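Side-chain contacts in uncharacterized protein (Bacteroides ovatus, PDB 4IRT), which is of unknown function but is a putative neuraminidase with a BNR-repeat-like domain of the beta-propeller clan: residues Tyr39-Asn42 and Leu46-Gly49; His207-Ala212 and Thr268-Pro273; Gln279-Trp284 and Trp290-Ile295. All coordinates share one frame; numbering follows the deposited sequence.

Contact 1. Residues Tyr39-Asn42 and Leu46-Gly49. With EDO (1,2-ethanediol), chain I.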
loop_
_atom_site.group_PDB
_atom_site.type_symbol
_atom_site.label_atom_id
_atom_site.label_comp_id
_atom_site.label_asym_id
_atom_site.label_seq_id
_atom_site.Cartn_x
_atom_site.Cartn_y
_atom_site.Cartn_z
ATOM N N TYR A 39 -0.990 0.970 14.934
ATOM C CA TYR A 39 -2.436 0.999 14.799
ATOM C C TYR A 39 -3.014 2.022 15.724
ATOM O O TYR A 39 -2.304 2.558 16.604
ATOM C CB TYR A 39 -3.047 -0.351 15.109
ATOM C CG TYR A 39 -2.745 -0.896 16.470
ATOM C CD1 TYR A 39 -1.617 -1.681 16.685
ATOM C CD2 TYR A 39 -3.629 -0.695 17.538
ATOM C CE1 TYR A 39 -1.352 -2.235 17.935
ATOM C CE2 TYR A 39 -3.369 -1.248 18.788
ATOM C CZ TYR A 39 -2.207 -1.993 18.964
ATOM O OH TYR A 39 -1.956 -2.559 20.185
ATOM N N TYR A 40 -4.303 2.332 15.508
ATOM C CA TYR A 40 -5.052 3.122 16.466
ATOM C C TYR A 40 -5.808 2.218 17.436
ATOM O O TYR A 40 -6.490 1.273 17.010
ATOM C CB TYR A 40 -6.060 3.992 15.756
ATOM C CG TYR A 40 -5.520 5.077 14.846
ATOM C CD1 TYR A 40 -4.900 6.197 15.369
ATOM C CD2 TYR A 40 -5.718 5.019 13.464
ATOM C CE1 TYR A 40 -4.411 7.189 14.540
ATOM C CE2 TYR A 40 -5.247 6.011 12.616
ATOM C CZ TYR A 40 -4.619 7.126 13.169
ATOM O OH TYR A 40 -4.145 8.153 12.368
ATOM N N ASP A 41 -5.716 2.533 18.715
ATOM C CA ASP A 41 -6.498 1.855 19.727
ATOM C C ASP A 41 -7.943 2.360 19.748
ATOM O O ASP A 41 -8.314 3.258 19.004
ATOM C CB ASP A 41 -5.786 1.887 21.089
ATOM C CG ASP A 41 -5.892 3.212 21.819
ATOM O OD1 ASP A 41 -6.676 4.116 21.444
ATOM O OD2 ASP A 41 -5.154 3.351 22.837
ATOM N N ASN A 42 -8.786 1.745 20.565
ATOM C CA ASN A 42 -10.200 2.092 20.545
ATOM C C ASN A 42 -10.520 3.525 20.945
ATOM O O ASN A 42 -11.602 4.032 20.632
ATOM C CB ASN A 42 -11.013 1.150 21.441
ATOM C CG ASN A 42 -12.476 1.080 21.007
ATOM O OD1 ASN A 42 -12.773 0.909 19.822
ATOM N ND2 ASN A 42 -13.379 1.192 21.956
ATOM N N LEU A 46 -2.634 6.523 18.636
ATOM C CA LEU A 46 -1.656 5.817 17.846
ATOM C C LEU A 46 -0.851 4.976 18.803
ATOM O O LEU A 46 -0.252 5.520 19.738
ATOM C CB LEU A 46 -0.726 6.837 17.168
ATOM C CG LEU A 46 0.607 6.344 16.629
ATOM C CD1 LEU A 46 0.380 5.314 15.546
ATOM C CD2 LEU A 46 1.407 7.499 16.073
ATOM N N VAL A 47 -0.844 3.670 18.566
ATOM C CA VAL A 47 -0.059 2.723 19.312
ATOM C C VAL A 47 1.067 2.229 18.397
ATOM O O VAL A 47 0.833 1.928 17.217
ATOM C CB VAL A 47 -0.939 1.525 19.726
ATOM C CG1 VAL A 47 -0.117 0.435 20.390
ATOM C CG2 VAL A 47 -2.054 1.997 20.646
ATOM N N LEU A 48 2.283 2.129 18.941
ATOM C CA LEU A 48 3.409 1.479 18.255
ATOM C C LEU A 48 3.821 0.252 19.065
ATOM O O LEU A 48 3.796 0.279 20.300
ATOM C CB LEU A 48 4.594 2.436 18.120
ATOM C CG LEU A 48 4.390 3.745 17.373
ATOM C CD1 LEU A 48 5.692 4.500 17.301
ATOM C CD2 LEU A 48 3.847 3.522 15.967
ATOM N N GLY A 49 4.160 -0.829 18.375
ATOM C CA GLY A 49 4.592 -2.039 19.015
ATOM C C GLY A 49 5.759 -2.696 18.314
ATOM O O GLY A 49 6.024 -2.434 17.157
HETATM C C1 EDO I . -12.975 7.168 18.584
HETATM O O1 EDO I . -14.150 7.952 18.376
HETATM C C2 EDO I . -12.768 6.949 20.066
HETATM O O2 EDO I . -13.594 5.850 20.463
#

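Contact 2. Residues His207-Ala212 and Thr268-Pro273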
loop_
_atom_site.group_PDB
_atom_site.type_symbol
_atom_site.label_atom_id
_atom_site.label_comp_id
_atom_site.label_asym_id
_atom_site.label_seq_id
_atom_site.Cartn_x
_atom_site.Cartn_y
_atom_site.Cartn_z
ATOM N N HIS A 207 -9.568 5.179 -15.409
ATOM C CA HIS A 207 -9.183 4.462 -16.604
ATOM C C HIS A 207 -7.681 4.272 -16.690
ATOM O O HIS A 207 -6.913 5.120 -16.216
ATOM C CB HIS A 207 -9.708 5.180 -17.853
ATOM C CG HIS A 207 -9.217 6.589 -18.015
ATOM N ND1 HIS A 207 -8.118 6.909 -18.786
ATOM C CD2 HIS A 207 -9.701 7.762 -17.548
ATOM C CE1 HIS A 207 -7.939 8.220 -18.775
ATOM N NE2 HIS A 207 -8.887 8.763 -18.027
ATOM N N ASP A 208 -7.296 3.149 -17.309
ATOM C CA ASP A 208 -5.910 2.792 -17.640
ATOM C C ASP A 208 -5.025 2.459 -16.433
ATOM O O ASP A 208 -5.319 2.842 -15.301
ATOM C CB ASP A 208 -5.248 3.915 -18.479
ATOM C CG ASP A 208 -5.957 4.139 -19.801
ATOM O OD1 ASP A 208 -6.228 3.153 -20.534
ATOM O OD2 ASP A 208 -6.259 5.313 -20.117
ATOM N N ILE A 209 -3.974 1.692 -16.711
ATOM C CA ILE A 209 -2.885 1.426 -15.782
ATOM C C ILE A 209 -1.575 1.812 -16.446
ATOM O O ILE A 209 -1.203 1.247 -17.498
ATOM C CB ILE A 209 -2.832 -0.060 -15.338
ATOM C CG1 ILE A 209 -4.211 -0.494 -14.792
ATOM C CG2 ILE A 209 -1.734 -0.253 -14.289
ATOM C CD1 ILE A 209 -4.285 -1.906 -14.232
ATOM N N CYS A 210 -0.861 2.735 -15.815
ATOM C CA CYS A 210 0.378 3.292 -16.363
ATOM C C CYS A 210 1.567 2.943 -15.448
ATOM O O CYS A 210 1.387 2.564 -14.309
ATOM C CB CYS A 210 0.264 4.816 -16.507
ATOM S SG CYS A 210 -1.033 5.373 -17.661
ATOM N N TYR A 211 2.789 3.121 -15.941
ATOM C CA TYR A 211 3.966 2.612 -15.245
ATOM C C TYR A 211 5.193 3.484 -15.506
ATOM O O TYR A 211 5.370 3.973 -16.598
ATOM C CB TYR A 211 4.260 1.193 -15.712
ATOM C CG TYR A 211 5.525 0.621 -15.123
ATOM C CD1 TYR A 211 5.528 0.074 -13.833
ATOM C CD2 TYR A 211 6.706 0.613 -15.837
ATOM C CE1 TYR A 211 6.687 -0.435 -13.278
ATOM C CE2 TYR A 211 7.875 0.123 -15.278
ATOM C CZ TYR A 211 7.861 -0.429 -14.012
ATOM O OH TYR A 211 8.999 -0.977 -13.458
ATOM N N ALA A 212 6.041 3.619 -14.495
ATOM C CA ALA A 212 7.354 4.174 -14.654
ATOM C C ALA A 212 8.265 3.599 -13.596
ATOM O O ALA A 212 7.788 3.093 -12.590
ATOM C CB ALA A 212 7.304 5.690 -14.527
ATOM N N THR A 268 -4.880 -5.635 -8.954
ATOM C CA THR A 268 -6.051 -4.797 -8.976
ATOM C C THR A 268 -7.259 -5.615 -9.391
ATOM O O THR A 268 -7.231 -6.862 -9.325
ATOM C CB THR A 268 -5.858 -3.527 -9.876
ATOM O OG1 THR A 268 -6.971 -2.658 -9.715
ATOM C CG2 THR A 268 -5.731 -3.899 -11.372
ATOM N N TYR A 269 -8.350 -4.918 -9.748
ATOM C CA TYR A 269 -9.530 -5.573 -10.284
ATOM C C TYR A 269 -10.294 -4.703 -11.295
ATOM O O TYR A 269 -10.167 -3.486 -11.311
ATOM C CB TYR A 269 -10.467 -6.106 -9.185
ATOM C CG TYR A 269 -11.139 -5.089 -8.251
ATOM C CD1 TYR A 269 -12.199 -4.298 -8.689
ATOM C CD2 TYR A 269 -10.732 -4.969 -6.929
ATOM C CE1 TYR A 269 -12.819 -3.392 -7.839
ATOM C CE2 TYR A 269 -11.347 -4.066 -6.040
ATOM C CZ TYR A 269 -12.374 -3.277 -6.500
ATOM O OH TYR A 269 -13.006 -2.386 -5.665
ATOM N N TRP A 270 -11.029 -5.376 -12.172
ATOM C CA TRP A 270 -11.953 -4.762 -13.125
ATOM C C TRP A 270 -12.829 -5.871 -13.750
ATOM O O TRP A 270 -12.522 -7.055 -13.625
ATOM C CB TRP A 270 -11.182 -3.936 -14.188
ATOM C CG TRP A 270 -10.352 -4.780 -15.176
ATOM C CD1 TRP A 270 -10.812 -5.428 -16.294
ATOM C CD2 TRP A 270 -8.931 -4.982 -15.160
ATOM N NE1 TRP A 270 -9.773 -6.051 -16.948
ATOM C CE2 TRP A 270 -8.611 -5.797 -16.273
ATOM C CE3 TRP A 270 -7.900 -4.534 -14.335
ATOM C CZ2 TRP A 270 -7.313 -6.189 -16.550
ATOM C CZ3 TRP A 270 -6.597 -4.958 -14.611
ATOM C CH2 TRP A 270 -6.325 -5.761 -15.695
ATOM N N ARG A 271 -13.915 -5.490 -14.427
ATOM C CA ARG A 271 -14.833 -6.481 -15.029
ATOM C C ARG A 271 -14.501 -6.866 -16.474
ATOM O O ARG A 271 -13.855 -6.116 -17.222
ATOM C CB ARG A 271 -16.299 -6.017 -14.970
ATOM C CG ARG A 271 -16.670 -4.849 -15.884
ATOM C CD ARG A 271 -18.180 -4.560 -15.854
ATOM N NE ARG A 271 -18.458 -3.364 -16.655
ATOM C CZ ARG A 271 -18.612 -3.354 -17.980
ATOM N NH1 ARG A 271 -18.548 -4.478 -18.686
ATOM N NH2 ARG A 271 -18.794 -2.202 -18.628
ATOM N N GLU A 272 -14.909 -8.070 -16.850
ATOM C CA GLU A 272 -14.944 -8.451 -18.273
ATOM C C GLU A 272 -15.966 -7.594 -19.042
ATOM O O GLU A 272 -16.971 -7.152 -18.470
ATOM C CB GLU A 272 -15.282 -9.940 -18.417
ATOM C CG GLU A 272 -14.254 -10.878 -17.853
ATOM C CD GLU A 272 -12.943 -10.810 -18.604
ATOM O OE1 GLU A 272 -12.153 -9.865 -18.366
ATOM O OE2 GLU A 272 -12.711 -11.711 -19.443
ATOM N N PRO A 273 -15.736 -7.379 -20.357
ATOM C CA PRO A 273 -16.672 -6.568 -21.123
ATOM C C PRO A 273 -18.086 -7.148 -21.110
ATOM O O PRO A 273 -19.057 -6.398 -20.925
ATOM C CB PRO A 273 -16.095 -6.545 -22.547
ATOM C CG PRO A 273 -14.851 -7.365 -22.516
ATOM C CD PRO A 273 -14.530 -7.741 -21.113
#

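Contact 3. Residues Gln279-Trp284 and Trp290-Ile295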
loop_
_atom_site.group_PDB
_atom_site.type_symbol
_atom_site.label_atom_id
_atom_site.label_comp_id
_atom_site.label_asym_id
_atom_site.label_seq_id
_atom_site.Cartn_x
_atom_site.Cartn_y
_atom_site.Cartn_z
ATOM N N GLN A 279 -13.507 -8.643 -11.382
ATOM C CA GLN A 279 -12.664 -9.804 -11.160
ATOM C C GLN A 279 -11.283 -9.325 -10.816
ATOM O O GLN A 279 -10.804 -8.351 -11.409
ATOM C CB GLN A 279 -12.547 -10.653 -12.446
ATOM C CG GLN A 279 -13.863 -11.132 -13.030
ATOM C CD GLN A 279 -14.504 -12.283 -12.260
ATOM O OE1 GLN A 279 -13.934 -12.821 -11.301
ATOM N NE2 GLN A 279 -15.698 -12.655 -12.673
ATOM N N TYR A 280 -10.638 -10.039 -9.903
ATOM C CA TYR A 280 -9.260 -9.792 -9.551
ATOM C C TYR A 280 -8.299 -10.091 -10.713
ATOM O O TYR A 280 -8.507 -11.026 -11.502
ATOM C CB TYR A 280 -8.872 -10.607 -8.334
ATOM C CG TYR A 280 -9.380 -10.112 -7.009
ATOM C CD1 TYR A 280 -8.845 -8.958 -6.420
ATOM C CD2 TYR A 280 -10.388 -10.810 -6.299
ATOM C CE1 TYR A 280 -9.258 -8.524 -5.184
ATOM C CE2 TYR A 280 -10.829 -10.345 -5.045
ATOM C CZ TYR A 280 -10.253 -9.228 -4.504
ATOM O OH TYR A 280 -10.591 -8.736 -3.256
ATOM N N ARG A 281 -7.274 -9.250 -10.836
ATOM C CA ARG A 281 -6.324 -9.275 -11.922
ATOM C C ARG A 281 -4.909 -9.112 -11.427
ATOM O O ARG A 281 -4.674 -8.463 -10.420
ATOM C CB ARG A 281 -6.577 -8.074 -12.843
ATOM C CG ARG A 281 -8.027 -7.916 -13.230
ATOM C CD ARG A 281 -8.491 -8.937 -14.257
ATOM N NE ARG A 281 -9.925 -8.774 -14.540
ATOM C CZ ARG A 281 -10.541 -9.144 -15.665
ATOM N NH1 ARG A 281 -9.853 -9.749 -16.610
ATOM N NH2 ARG A 281 -11.850 -8.935 -15.828
ATOM N N ILE A 282 -3.967 -9.633 -12.204
ATOM C CA ILE A 282 -2.571 -9.247 -12.099
ATOM C C ILE A 282 -2.054 -8.775 -13.468
ATOM O O ILE A 282 -2.399 -9.351 -14.502
ATOM C CB ILE A 282 -1.723 -10.406 -11.495
ATOM C CG1 ILE A 282 -0.350 -9.903 -11.067
ATOM C CG2 ILE A 282 -1.609 -11.588 -12.457
ATOM C CD1 ILE A 282 0.356 -10.819 -10.094
ATOM N N VAL A 283 -1.235 -7.723 -13.455
ATOM C CA VAL A 283 -0.607 -7.168 -14.654
ATOM C C VAL A 283 0.885 -7.121 -14.356
ATOM O O VAL A 283 1.290 -6.597 -13.329
ATOM C CB VAL A 283 -1.151 -5.764 -14.926
ATOM C CG1 VAL A 283 -0.415 -5.038 -16.044
ATOM C CG2 VAL A 283 -2.647 -5.798 -15.161
ATOM N N TRP A 284 1.711 -7.622 -15.260
ATOM C CA TRP A 284 3.147 -7.633 -15.041
ATOM C C TRP A 284 3.915 -7.556 -16.347
ATOM O O TRP A 284 3.354 -7.815 -17.427
ATOM C CB TRP A 284 3.565 -8.889 -14.262
ATOM C CG TRP A 284 3.641 -10.175 -15.092
ATOM C CD1 TRP A 284 4.780 -10.770 -15.599
ATOM C CD2 TRP A 284 2.545 -11.006 -15.502
ATOM N NE1 TRP A 284 4.442 -11.909 -16.301
ATOM C CE2 TRP A 284 3.087 -12.066 -16.276
ATOM C CE3 TRP A 284 1.151 -10.944 -15.326
ATOM C CZ2 TRP A 284 2.302 -13.058 -16.821
ATOM C CZ3 TRP A 284 0.380 -11.945 -15.863
ATOM C CH2 TRP A 284 0.967 -12.986 -16.628
ATOM N N TRP A 290 4.072 -6.605 -21.566
ATOM C CA TRP A 290 3.055 -6.616 -20.506
ATOM C C TRP A 290 2.057 -7.766 -20.722
ATOM O O TRP A 290 1.743 -8.147 -21.853
ATOM C CB TRP A 290 2.298 -5.290 -20.440
ATOM C CG TRP A 290 3.099 -4.148 -19.902
ATOM C CD1 TRP A 290 3.727 -3.162 -20.632
ATOM C CD2 TRP A 290 3.364 -3.857 -18.534
ATOM N NE1 TRP A 290 4.343 -2.289 -19.804
ATOM C CE2 TRP A 290 4.142 -2.688 -18.504
ATOM C CE3 TRP A 290 3.011 -4.467 -17.330
ATOM C CZ2 TRP A 290 4.586 -2.130 -17.323
ATOM C CZ3 TRP A 290 3.431 -3.903 -16.177
ATOM C CH2 TRP A 290 4.201 -2.746 -16.167
ATOM N N HIS A 291 1.611 -8.346 -19.614
ATOM C CA HIS A 291 0.668 -9.453 -19.596
ATOM C C HIS A 291 -0.386 -9.170 -18.547
ATOM O O HIS A 291 -0.173 -8.361 -17.662
ATOM C CB HIS A 291 1.378 -10.765 -19.198
ATOM C CG HIS A 291 2.584 -11.082 -20.024
ATOM N ND1 HIS A 291 2.500 -11.722 -21.243
ATOM C CD2 HIS A 291 3.902 -10.876 -19.800
ATOM C CE1 HIS A 291 3.718 -11.878 -21.746
ATOM N NE2 HIS A 291 4.587 -11.377 -20.886
ATOM N N GLN A 292 -1.522 -9.853 -18.666
ATOM C CA GLN A 292 -2.580 -9.780 -17.693
ATOM C C GLN A 292 -3.128 -11.178 -17.447
ATOM O O GLN A 292 -3.112 -12.017 -18.354
ATOM C CB GLN A 292 -3.729 -8.893 -18.200
ATOM C CG GLN A 292 -4.360 -9.395 -19.509
ATOM C CD GLN A 292 -5.596 -8.605 -19.947
ATOM O OE1 GLN A 292 -6.493 -8.336 -19.155
ATOM N NE2 GLN A 292 -5.674 -8.308 -21.242
ATOM N N ARG A 293 -3.572 -11.436 -16.220
ATOM C CA ARG A 293 -4.343 -12.637 -15.944
ATOM C C ARG A 293 -5.453 -12.327 -14.956
ATOM O O ARG A 293 -5.319 -11.440 -14.081
ATOM C CB ARG A 293 -3.446 -13.766 -15.416
ATOM C CG ARG A 293 -2.354 -14.246 -16.377
ATOM C CD ARG A 293 -2.871 -15.184 -17.453
ATOM N NE ARG A 293 -1.765 -15.773 -18.206
ATOM C CZ ARG A 293 -1.170 -15.153 -19.219
ATOM N NH1 ARG A 293 -1.597 -13.948 -19.573
ATOM N NH2 ARG A 293 -0.174 -15.731 -19.878
ATOM N N GLN A 294 -6.545 -13.052 -15.109
ATOM C CA GLN A 294 -7.668 -13.021 -14.177
ATOM C C GLN A 294 -7.445 -14.111 -13.103
ATOM O O GLN A 294 -7.104 -15.251 -13.413
ATOM C CB GLN A 294 -8.955 -13.284 -14.916
ATOM C CG GLN A 294 -10.214 -13.247 -14.051
ATOM C CD GLN A 294 -11.474 -13.486 -14.872
ATOM O OE1 GLN A 294 -11.516 -13.183 -16.066
ATOM N NE2 GLN A 294 -12.517 -13.989 -14.218
ATOM N N ILE A 295 -7.666 -13.743 -11.856
ATOM C CA ILE A 295 -7.278 -14.561 -10.725
ATOM C C ILE A 295 -8.394 -15.492 -10.288
ATOM O O ILE A 295 -8.129 -16.667 -10.042
ATOM C CB ILE A 295 -6.867 -13.699 -9.506
ATOM C CG1 ILE A 295 -5.833 -12.649 -9.881
ATOM C CG2 ILE A 295 -6.354 -14.584 -8.369
ATOM C CD1 ILE A 295 -4.554 -13.173 -10.488
HETATM O O HOH W 1 -7.137 -10.261 -17.236
#

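Contact 1. Residues Tyr39-Asn42 and Leu46-Gly49
Two backbone hydrogen bonds pair Tyr-39 with Val-47 in antiparallel register. Val-47 N gives a short bond to Tyr-39 O at 2.7 Å. Tyr-39 N returns one to Val-47 O at 3.1 Å. Tyr-40 and Leu-46 form the next, non-hydrogen-bonded pair, their CA atoms 4.5 Å apart.

Apolar contact is concentrated on the face of the sheet that carries Tyr-39 and Val-47. Val-47 CB sits 3.9 Å from the centroid of the Tyr-39 ring and 17° off its normal, which identifies a CH-pi contact over the ring face. Val-47 CG1 reaches the phenol end, 3.5 Å from Tyr-39 CZ. Tyr-39 holds CG between its backbone N and carbonyl carbon (chi1 58°), which lays the ring across Val-47. The other branch, Val-47 CG2, meets Asp-41 CB at 3.8 Å.

Polar ends look elsewhere. Asp-41 OD1 accepts from Tyr-45 N within the turn, Tyr-40 OH bonds Asn-74 O, and 1,2-ethanediol, probably a crystallisation additive, donates to Asn-42 O.

Chemically, then, the two backbone bonds of the Tyr-39/Val-47 pair fix the hairpin register, while Tyr-40 and Leu-46 bond outward, to Asn-19 and Thr-63 among others, and cross-strand side-chain contact is made mainly by one valine against one aromatic face.

Contact 2. Residues His207-Ala212 and Thr268-Pro273
The Trp-270 indole and Ile-209 meet obliquely, the side chains crossing at about a right angle, with Ile-209 CD1 3.8 Å from Trp-270 CZ3. The indole is also in a cation-pi contact with Arg-281 of the adjoining strand, and it touches Cys-242. Two other flat groups are engaged within their own segments. The His-207 ring presents ND1, at its edge, to Asp-208 OD2 at 2.8 Å; the acceptor lies only 3° out of the ring plane, yet the ring meets it from above the carboxylate plane. His-207 NE2 is bonded to Glu-199, so both ring nitrogens are engaged. The Arg-271 guanidinium has Pro-273 C at its edge, whereas Glu-272 O, bonded to NH1 at 3.1 Å, is tilted from the guanidinium plane.

Between the segments the meeting is wholly apolar and small, burying 77 Å² in all. Ile-209 and Thr-268 reach toward each other tip to tip, with Ile-209 CD1 3.8 Å from Thr-268 CG2. The isoleucine chain is extended beyond CG1 (chi2 -176°), and this straight reach carries its terminal methyl across to both partners. Thr-268 turns its hydroxyl anti to the backbone N (chi1 -172°), leaving the methyl to face the isoleucine. The nearest CA atoms, those of Ile-209 and Thr-268, are 9.8 Å apart, a spacing suited to stacked sheets rather than to paired strands.

Strand 206-214 belongs to one four-stranded antiparallel sheet and strand 264-271 to the next, so the isoleucine methyl bridges two neighbouring sheets, consistent with packing between successive blades of a beta-propeller.

Contact 3. Residues Gln279-Trp284 and Trp290-Ile295
His-291 CB is the bump that presses on the indole of Trp-284, 3.4 Å from the centroid of the six-membered ring and 12° off its normal. Trp-284 places CG between its backbone N and carbonyl carbon (chi1 78°), which swings the indole across to the neighbouring strand. In the conformer given, one of two, Arg-293 CG closes in at the rim, 3.6 Å from Trp-284 CH2, and CH2 lies over the centre of the guanidinium face, the two planes steeply inclined. The His-291 imidazole is slid aside from the five-membered ring with little overlap, and its NE2 is bonded to Asp-286. An alanine in place of Trp-284 would probably open a gap beneath His-291 CB. On this same face Ile-295 crosses Ile-282 at a slant, Ile-295 CD1 3.9 Å from Ile-282 CG2.

Five backbone hydrogen bonds and a 168° angle between strand directions define the antiparallel hairpin, whose strand 290-294 is one of the two edge strands of a four-stranded sheet, consistent with the last strand of a propeller blade. Across the sheet from the Trp-284 indole, Val-283 CG1 nestles against Trp-290 CE3 at 3.7 Å, while Trp-290 NE1 bonds Glu-239.

At the other end the amide planes of Gln-279 and Gln-294 are roughly parallel, with Gln-294 NE2 3.3 Å from Gln-279 CD. They touch without bonding each other: Gln-294 NE2 serves Thr-296 O and Gln-279 OE1 takes Arg-298 N. Arg-281 is salt-bridged to Glu-272 through NH2, and a water in the plane of its guanidinium links NH1 (2.8 Å) to Gln-292 OE1 (2.8 Å).

Overall arrangement
From the N terminus, contact 1 comes first and closes the short turn between strands 34-40 and 45-52, the two middle strands of their sheet. Contact 2 follows, closing a 55-residue span and joining the sheet of strand 206-214 to that of strand 264-271. Contact 3 then closes the hairpin of strands 278-285 and 290-294. The three run in series, none nested or crossing. Centres of contacts 2 and 3 are 9 Å apart, and strands 264-271 and 278-285 are sheet neighbours, so contact 3 extends the sheet, probably a propeller blade, that contact 2 reaches. Contact 1 lies on the opposite side of the chain's centre, its nearest atoms about 22 Å from either.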